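Local coordinates for protein monooxygenase (Agrobacterium tumefaciens, PDB 2I7G) that is probably a flavin-dependent oxidoreductase of the luciferase-like monooxygenase family, built on a TIM barrel, whose substrate is not established, at residues Leu215-Ala220 with Pro231-Tyr236; Leu250-Asn255 with Lys326-Leu331. One frame throughout, in Å; residues are numbered along the deposited sequence. Where two conformers were deposited one is given.

Contact 1 of 2, residues Leu215-Ala220 with Pro231-Tyr236; sequences LPVALA and PLFDLY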
ATOM      1  N   LEU B 215      18.971   8.761 -15.641  1.00 26.56           N
ATOM      2  CA  LEU B 215      17.626   8.268 -15.303  1.00 25.06           C
ATOM      3  C   LEU B 215      16.602   8.749 -16.348  1.00 23.14           C
ATOM      4  O   LEU B 215      16.785   9.833 -16.902  1.00 22.70           O
ATOM      5  CB  LEU B 215      17.204   8.801 -13.939  1.00 25.33           C
ATOM      6  CG  LEU B 215      18.095   8.252 -12.801  1.00 26.52           C
ATOM      7  CD1 LEU B 215      17.780   9.012 -11.551  1.00 28.98           C
ATOM      8  CD2 LEU B 215      17.761   6.795 -12.617  1.00 29.40           C
ATOM      9  N   PRO B 216      15.580   7.937 -16.663  1.00 22.40           N
ATOM     10  CA  PRO B 216      14.517   8.387 -17.580  1.00 22.76           C
ATOM     11  C   PRO B 216      13.787   9.591 -16.964  1.00 22.66           C
ATOM     12  O   PRO B 216      13.724   9.721 -15.732  1.00 23.01           O
ATOM     13  CB  PRO B 216      13.518   7.205 -17.631  1.00 24.06           C
ATOM     14  CG  PRO B 216      14.176   6.064 -16.914  1.00 24.52           C
ATOM     15  CD  PRO B 216      15.375   6.555 -16.176  1.00 23.44           C
ATOM     16  N   VAL B 217      13.299  10.476 -17.823  1.00 21.69           N
ATOM     17  CA  VAL B 217      12.672  11.716 -17.378  1.00 22.63           C
ATOM     18  C   VAL B 217      11.276  11.850 -17.967  1.00 22.49           C
ATOM     19  O   VAL B 217      11.022  11.470 -19.134  1.00 23.33           O
ATOM     20  CB  VAL B 217      13.508  12.983 -17.694  1.00 21.67           C
ATOM     21  CG1 VAL B 217      14.790  12.979 -16.860  1.00 26.91           C
ATOM     22  CG2 VAL B 217      13.851  13.090 -19.207  1.00 20.80           C
ATOM     23  N   ALA B 218      10.365  12.393 -17.169  1.00 22.70           N
ATOM     24  CA  ALA B 218       8.985  12.654 -17.648  1.00 22.64           C
ATOM     25  C   ALA B 218       8.738  14.148 -17.490  1.00 23.26           C
ATOM     26  O   ALA B 218       8.737  14.652 -16.366  1.00 25.42           O
ATOM     27  CB  ALA B 218       7.969  11.847 -16.819  1.00 22.19           C
ATOM     28  N   LEU B 219       8.530  14.832 -18.604  1.00 22.41           N
ATOM     29  CA  LEU B 219       8.324  16.262 -18.626  1.00 23.78           C
ATOM     30  C   LEU B 219       6.829  16.645 -18.625  1.00 23.64           C
ATOM     31  O   LEU B 219       6.074  16.255 -19.527  1.00 23.10           O
ATOM     32  CB  LEU B 219       8.948  16.800 -19.905  1.00 24.27           C
ATOM     33  CG  LEU B 219       8.907  18.304 -20.090  1.00 26.51           C
ATOM     34  CD1 LEU B 219       9.557  19.106 -18.911  1.00 27.59           C
ATOM     35  CD2 LEU B 219       9.654  18.568 -21.409  1.00 28.45           C
ATOM     36  N   ALA B 220       6.419  17.441 -17.646  1.00 25.45           N
ATOM     37  CA  ALA B 220       5.045  18.009 -17.650  1.00 26.35           C
ATOM     38  C   ALA B 220       4.945  19.180 -18.650  1.00 27.47           C
ATOM     39  O   ALA B 220       5.729  20.137 -18.591  1.00 27.68           O
ATOM     40  CB  ALA B 220       4.646  18.443 -16.237  1.00 28.00           C
ATOM     41  N   PRO B 231      13.716  22.110 -26.249  1.00 25.89           N
ATOM     42  CA  PRO B 231      15.100  22.314 -25.800  1.00 25.75           C
ATOM     43  C   PRO B 231      15.430  21.678 -24.441  1.00 25.56           C
ATOM     44  O   PRO B 231      16.611  21.399 -24.167  1.00 24.54           O
ATOM     45  CB  PRO B 231      15.239  23.843 -25.740  1.00 25.89           C
ATOM     46  CG  PRO B 231      14.245  24.348 -26.735  1.00 25.83           C
ATOM     47  CD  PRO B 231      13.065  23.397 -26.576  1.00 25.91           C
ATOM     48  N   LEU B 232      14.416  21.439 -23.610  1.00 24.97           N
ATOM     49  CA  LEU B 232      14.672  20.806 -22.299  1.00 25.32           C
ATOM     50  C   LEU B 232      15.227  19.415 -22.515  1.00 25.03           C
ATOM     51  O   LEU B 232      16.102  18.965 -21.764  1.00 25.44           O
ATOM     52  CB  LEU B 232      13.420  20.754 -21.398  1.00 24.75           C
ATOM     53  CG  LEU B 232      12.969  22.130 -20.854  1.00 27.76           C
ATOM     54  CD1 LEU B 232      11.628  22.016 -20.155  1.00 27.71           C
ATOM     55  CD2 LEU B 232      14.007  22.785 -19.884  1.00 30.19           C
ATOM     56  N   PHE B 233      14.725  18.726 -23.539  1.00 24.07           N
ATOM     57  CA  PHE B 233      15.229  17.381 -23.822  1.00 24.86           C
ATOM     58  C   PHE B 233      16.664  17.440 -24.400  1.00 24.88           C
ATOM     59  O   PHE B 233      17.437  16.508 -24.183  1.00 24.81           O
ATOM     60  CB  PHE B 233      14.314  16.611 -24.757  1.00 25.80           C
ATOM     61  CG  PHE B 233      13.091  16.055 -24.064  1.00 26.72           C
ATOM     62  CD1 PHE B 233      13.079  15.900 -22.675  1.00 30.47           C
ATOM     63  CD2 PHE B 233      11.989  15.661 -24.788  1.00 30.55           C
ATOM     64  CE1 PHE B 233      11.944  15.382 -22.018  1.00 31.04           C
ATOM     65  CE2 PHE B 233      10.848  15.137 -24.146  1.00 31.07           C
ATOM     66  CZ  PHE B 233      10.833  14.990 -22.780  1.00 30.18           C
ATOM     67  N   ASP B 234      16.987  18.521 -25.140  1.00 26.23           N
ATOM     68  CA  ASP B 234      18.387  18.812 -25.524  1.00 26.69           C
ATOM     69  C   ASP B 234      19.296  18.810 -24.317  1.00 26.25           C
ATOM     70  O   ASP B 234      20.369  18.212 -24.321  1.00 24.93           O
ATOM     71  CB  ASP B 234      18.548  20.213 -26.197  1.00 27.38           C
ATOM     72  CG  ASP B 234      17.993  20.276 -27.607  1.00 31.24           C
ATOM     73  OD1 ASP B 234      17.553  19.219 -28.119  1.00 31.70           O
ATOM     74  OD2 ASP B 234      18.025  21.401 -28.217  1.00 35.11           O
ATOM     75  N   LEU B 235      18.874  19.534 -23.291  1.00 25.66           N
ATOM     76  CA  LEU B 235      19.662  19.692 -22.098  1.00 25.75           C
ATOM     77  C   LEU B 235      19.836  18.370 -21.349  1.00 25.17           C
ATOM     78  O   LEU B 235      20.921  18.077 -20.848  1.00 25.14           O
ATOM     79  CB  LEU B 235      18.993  20.717 -21.215  1.00 26.57           C
ATOM     80  CG  LEU B 235      19.643  21.174 -19.930  1.00 30.40           C
ATOM     81  CD1 LEU B 235      20.981  21.869 -20.228  1.00 35.09           C
ATOM     82  CD2 LEU B 235      18.651  22.142 -19.317  1.00 34.55           C
ATOM     83  N   TYR B 236      18.752  17.585 -21.263  1.00 23.19           N
ATOM     84  CA  TYR B 236      18.804  16.216 -20.730  1.00 22.89           C
ATOM     85  C   TYR B 236      19.888  15.371 -21.438  1.00 23.39           C
ATOM     86  O   TYR B 236      20.749  14.773 -20.794  1.00 23.36           O
ATOM     87  CB  TYR B 236      17.422  15.594 -20.954  1.00 22.34           C
ATOM     88  CG  TYR B 236      17.295  14.156 -20.593  1.00 21.41           C
ATOM     89  CD1 TYR B 236      17.469  13.734 -19.274  1.00 20.41           C
ATOM     90  CD2 TYR B 236      16.993  13.204 -21.576  1.00 22.27           C
ATOM     91  CE1 TYR B 236      17.335  12.371 -18.909  1.00 18.74           C
ATOM     92  CE2 TYR B 236      16.874  11.852 -21.247  1.00 21.13           C
ATOM     93  CZ  TYR B 236      17.029  11.443 -19.906  1.00 22.42           C
ATOM     94  OH  TYR B 236      16.880  10.120 -19.572  1.00 21.78           O
TER
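Y236 reaches from helix 230-242 across V217 to the backbone of L215, and its side chain can be followed outward from the helix. With CG anti to the backbone N, the ring is carried from CB toward the start of the strand. V217 CG2 stands over the middle of one ring face, 3.5 Å from the centroid of Y236 and 8° off the ring normal, a CH-pi contact. The second methyl of the same valine, V217 CG1, faces Y236 CD1 at 3.7 Å and comes closer to Y236 CE1, at 3.3 Å. CZ and OH come last, near L215 O: Y236 OH donates to L215 O over 2.7 Å; the oxygen lies in the plane of the ring, whereas the hydroxyl stands 43° out of the carbonyl plane and so misses the lone-pair direction.

Further along the strand the contact is purely apolar. L219 CB lies 3.9 Å from F233 CZ, and L219 CD2 sits over a face of the F233 ring. The other branch, L219 CD1, meets L232 CD1 at 3.8 Å, the two leucine side chains crossing at about a right angle.

The strand and helix segments run nearly antiparallel, at 157°, with axes 10.7 Å apart. They form the first half of the right-handed beta-alpha-beta unit 217-220, 230-242, 252-260 of the TIM barrel, where V217 also touches A210 of helix 204-212 and F233 meets the F325 ring.

Contact 2 of 2, residues Leu250-Asn255 with Lys326-Leu331; sequences LRTSIN and KNDRFL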
ATOM      1  N   LEU B 250      18.668   6.110 -21.367  1.00 35.80           N
ATOM      2  CA  LEU B 250      17.884   7.325 -21.411  1.00 32.41           C
ATOM      3  C   LEU B 250      16.515   7.034 -22.014  1.00 31.35           C
ATOM      4  O   LEU B 250      16.392   6.353 -23.047  1.00 32.42           O
ATOM      5  CB  LEU B 250      18.630   8.434 -22.150  1.00 32.47           C
ATOM      6  CG  LEU B 250      20.096   8.652 -21.731  1.00 31.69           C
ATOM      7  CD1 LEU B 250      20.735   9.725 -22.594  1.00 32.60           C
ATOM      8  CD2 LEU B 250      20.197   8.969 -20.232  1.00 31.39           C
ATOM      9  N   ARG B 251      15.481   7.515 -21.334  0.50 29.52           N
ATOM     10  CA  ARG B 251      14.092   7.397 -21.802  0.50 28.27           C
ATOM     11  C   ARG B 251      13.438   8.731 -21.508  0.50 26.71           C
ATOM     12  O   ARG B 251      13.761   9.379 -20.502  0.50 25.12           O
ATOM     13  CB  ARG B 251      13.316   6.280 -21.073  0.50 28.66           C
ATOM     14  CG  ARG B 251      13.925   4.862 -21.123  0.50 31.52           C
ATOM     15  CD  ARG B 251      13.535   4.127 -22.398  0.50 36.61           C
ATOM     16  NE  ARG B 251      14.122   2.794 -22.459  0.50 40.36           N
ATOM     17  CZ  ARG B 251      15.296   2.510 -23.019  0.50 41.60           C
ATOM     18  NH1 ARG B 251      15.743   1.260 -23.019  0.50 42.59           N
ATOM     19  NH2 ARG B 251      16.024   3.467 -23.583  0.50 42.31           N
ATOM     20  N   THR B 252      12.525   9.150 -22.381  1.00 25.29           N
ATOM     21  CA  THR B 252      11.804  10.386 -22.148  1.00 24.67           C
ATOM     22  C   THR B 252      10.310  10.158 -22.294  1.00 24.07           C
ATOM     23  O   THR B 252       9.840   9.355 -23.125  1.00 24.33           O
ATOM     24  CB  THR B 252      12.280  11.512 -23.110  1.00 24.81           C
ATOM     25  OG1 THR B 252      12.100  11.075 -24.459  1.00 26.83           O
ATOM     26  CG2 THR B 252      13.798  11.867 -22.872  1.00 25.17           C
ATOM     27  N   SER B 253       9.545  10.903 -21.513  1.00 23.00           N
ATOM     28  CA  SER B 253       8.096  10.876 -21.603  1.00 23.15           C
ATOM     29  C   SER B 253       7.624  12.335 -21.621  1.00 22.31           C
ATOM     30  O   SER B 253       8.277  13.254 -21.057  1.00 21.41           O
ATOM     31  CB  SER B 253       7.514  10.170 -20.346  1.00 23.42           C
ATOM     32  OG  SER B 253       6.110  10.101 -20.463  1.00 29.97           O
ATOM     33  N   ILE B 254       6.470  12.552 -22.237  1.00 22.35           N
ATOM     34  CA  ILE B 254       5.755  13.808 -21.990  1.00 23.96           C
ATOM     35  C   ILE B 254       4.439  13.499 -21.278  1.00 23.69           C
ATOM     36  O   ILE B 254       3.747  12.511 -21.602  1.00 24.60           O
ATOM     37  CB  ILE B 254       5.573  14.682 -23.252  1.00 23.66           C
ATOM     38  CG1 ILE B 254       4.619  14.017 -24.270  1.00 24.16           C
ATOM     39  CG2 ILE B 254       6.982  15.078 -23.867  1.00 22.48           C
ATOM     40  CD1 ILE B 254       4.354  14.869 -25.546  1.00 23.90           C
ATOM     41  N   ASN B 255       4.114  14.330 -20.292  1.00 23.65           N
ATOM     42  CA  ASN B 255       2.930  14.146 -19.458  1.00 23.13           C
ATOM     43  C   ASN B 255       2.040  15.363 -19.734  1.00 23.72           C
ATOM     44  O   ASN B 255       2.438  16.478 -19.453  1.00 23.42           O
ATOM     45  CB  ASN B 255       3.320  14.172 -17.984  1.00 23.11           C
ATOM     46  CG  ASN B 255       4.154  12.977 -17.555  1.00 27.12           C
ATOM     47  OD1 ASN B 255       4.519  12.117 -18.346  1.00 29.30           O
ATOM     48  ND2 ASN B 255       4.478  12.950 -16.258  1.00 26.62           N
ATOM     49  N   LYS B 326      10.925  13.263 -29.842  1.00 23.48           N
ATOM     50  CA  LYS B 326      11.370  11.869 -29.946  1.00 24.86           C
ATOM     51  C   LYS B 326      11.158  11.131 -28.624  1.00 23.99           C
ATOM     52  O   LYS B 326      11.989  10.341 -28.179  1.00 24.71           O
ATOM     53  CB  LYS B 326      12.836  11.757 -30.409  1.00 25.86           C
ATOM     54  CG  LYS B 326      13.182  12.515 -31.711  1.00 29.97           C
ATOM     55  CD  LYS B 326      12.319  12.032 -32.894  1.00 33.58           C
ATOM     56  CE  LYS B 326      12.733  12.705 -34.211  1.00 32.97           C
ATOM     57  NZ  LYS B 326      14.237  12.789 -34.268  1.00 37.68           N
ATOM     58  N   ASN B 327      10.048  11.429 -27.973  1.00 23.01           N
ATOM     59  CA  ASN B 327       9.747  10.795 -26.707  1.00 22.41           C
ATOM     60  C   ASN B 327       9.409   9.316 -26.857  1.00 23.10           C
ATOM     61  O   ASN B 327       8.754   8.920 -27.831  1.00 23.69           O
ATOM     62  CB  ASN B 327       8.580  11.527 -26.018  1.00 21.84           C
ATOM     63  CG  ASN B 327       7.316  11.650 -26.923  1.00 21.57           C
ATOM     64  OD1 ASN B 327       7.365  12.183 -28.041  1.00 19.64           O
ATOM     65  ND2 ASN B 327       6.180  11.153 -26.429  1.00 21.78           N
ATOM     66  N   ASP B 328       9.804   8.530 -25.854  1.00 23.01           N
ATOM     67  CA  ASP B 328       9.504   7.073 -25.748  1.00 23.70           C
ATOM     68  C   ASP B 328       8.125   6.753 -25.171  1.00 23.28           C
ATOM     69  O   ASP B 328       7.595   5.649 -25.345  1.00 24.48           O
ATOM     70  CB  ASP B 328      10.528   6.436 -24.822  1.00 23.65           C
ATOM     71  CG  ASP B 328      11.925   6.623 -25.350  1.00 27.04           C
ATOM     72  OD1 ASP B 328      12.255   6.030 -26.400  1.00 31.45           O
ATOM     73  OD2 ASP B 328      12.664   7.420 -24.746  1.00 29.71           O
ATOM     74  N   ARG B 329       7.576   7.717 -24.459  1.00 22.78           N
ATOM     75  CA  ARG B 329       6.370   7.486 -23.717  1.00 22.63           C
ATOM     76  C   ARG B 329       5.510   8.767 -23.750  1.00 21.42           C
ATOM     77  O   ARG B 329       6.053   9.872 -23.791  1.00 21.28           O
ATOM     78  CB  ARG B 329       6.741   7.037 -22.281  1.00 23.38           C
ATOM     79  CG  ARG B 329       5.531   6.910 -21.339  1.00 23.36           C
ATOM     80  CD  ARG B 329       5.976   6.451 -19.922  1.00 25.72           C
ATOM     81  NE  ARG B 329       6.382   5.052 -19.888  1.00 27.85           N
ATOM     82  CZ  ARG B 329       6.667   4.374 -18.751  1.00 28.73           C
ATOM     83  NH1 ARG B 329       6.611   4.967 -17.572  1.00 28.83           N
ATOM     84  NH2 ARG B 329       6.977   3.100 -18.814  1.00 28.01           N
ATOM     85  N   PHE B 330       4.192   8.582 -23.763  1.00 20.89           N
ATOM     86  CA  PHE B 330       3.201   9.668 -23.785  1.00 20.58           C
ATOM     87  C   PHE B 330       2.162   9.338 -22.736  1.00 21.24           C
ATOM     88  O   PHE B 330       1.515   8.284 -22.837  1.00 21.75           O
ATOM     89  CB  PHE B 330       2.544   9.789 -25.180  1.00 20.32           C
ATOM     90  CG  PHE B 330       1.411  10.759 -25.239  1.00 22.66           C
ATOM     91  CD1 PHE B 330       1.664  12.122 -25.474  1.00 23.10           C
ATOM     92  CD2 PHE B 330       0.080  10.331 -25.051  1.00 19.96           C
ATOM     93  CE1 PHE B 330       0.628  13.057 -25.506  1.00 21.23           C
ATOM     94  CE2 PHE B 330      -0.986  11.262 -25.142  1.00 20.77           C
ATOM     95  CZ  PHE B 330      -0.705  12.630 -25.344  1.00 22.32           C
ATOM     96  N   LEU B 331       1.968  10.215 -21.742  1.00 20.90           N
ATOM     97  CA  LEU B 331       0.998   9.997 -20.681  1.00 21.55           C
ATOM     98  C   LEU B 331      -0.055  11.112 -20.666  1.00 21.94           C
ATOM     99  O   LEU B 331       0.282  12.295 -20.619  1.00 22.63           O
ATOM    100  CB  LEU B 331       1.679   9.960 -19.299  1.00 22.54           C
ATOM    101  CG  LEU B 331       2.616   8.809 -18.947  1.00 25.08           C
ATOM    102  CD1 LEU B 331       2.879   8.895 -17.399  1.00 27.33           C
ATOM    103  CD2 LEU B 331       2.021   7.425 -19.363  1.00 25.72           C
TER
HETATM  104  O   HOH W   1      14.149   9.347 -25.631  1.00 42.65           O
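T252 and D328 open the pairing, and backbone hydrogen bonds carry it onward. T252 O accepts D328 N and, weakly, R329 N; I254 N then donates to R329 O at 3.1 Å, and L331 N returns to I254 O at 2.9 Å with an N-H...O angle of 172°. This alternation, with N-to-C directions 18° apart, identifies parallel strands.

Side-chain polar bonds reinforce the entry. D328 OD2 takes T252 N on its anti lone pair at 2.9 Å, while a water near T252 OG1 probably also donates to this oxygen. N327 ND2 donates to R329 O at 2.9 Å, lying above the carbonyl plane on the face opposite I254 N, so two donors grip this oxygen; S253 OG adds a weak third bond.

Apolar contact is provided by I254, whose chi1 of 67° brings CG1 within 3.7 Å of F330 CD1 and CD1 to the ring edge, in its plane. A separate van der Waals contact, on the other face, sets the S253 OG hydroxyl 3.4 Å from R329 CG.

Strand 252-260 lies between strands 217-220 and 329-333 of the barrel sheet. F330 meets the F307 ring, and the R329 guanidinium forms salt bridges with E23 and E128 of other barrel strands.

Both contacts are largely buried and share one sheet, but contact 1 joins the helix layer to the strand layer, while contact 2 lies within the sheet, strand beside strand. Their chemistry follows. Contact 1 relies on methyl groups and aromatic rings, with a single hydrogen bond between its segments; contact 2 is a ladder of backbone bonds with polar side chains and a water at its more exposed entry. Strands 217-220 and 252-260 are neighbours, and the contacts touch directly: V217 O to S253 N and L219 O to N255 N, each 2.9 Å, are probable hydrogen bonds. Y236 CE2 also packs on T252 CG2 at 3.5 Å, bringing the helix onto the second strand.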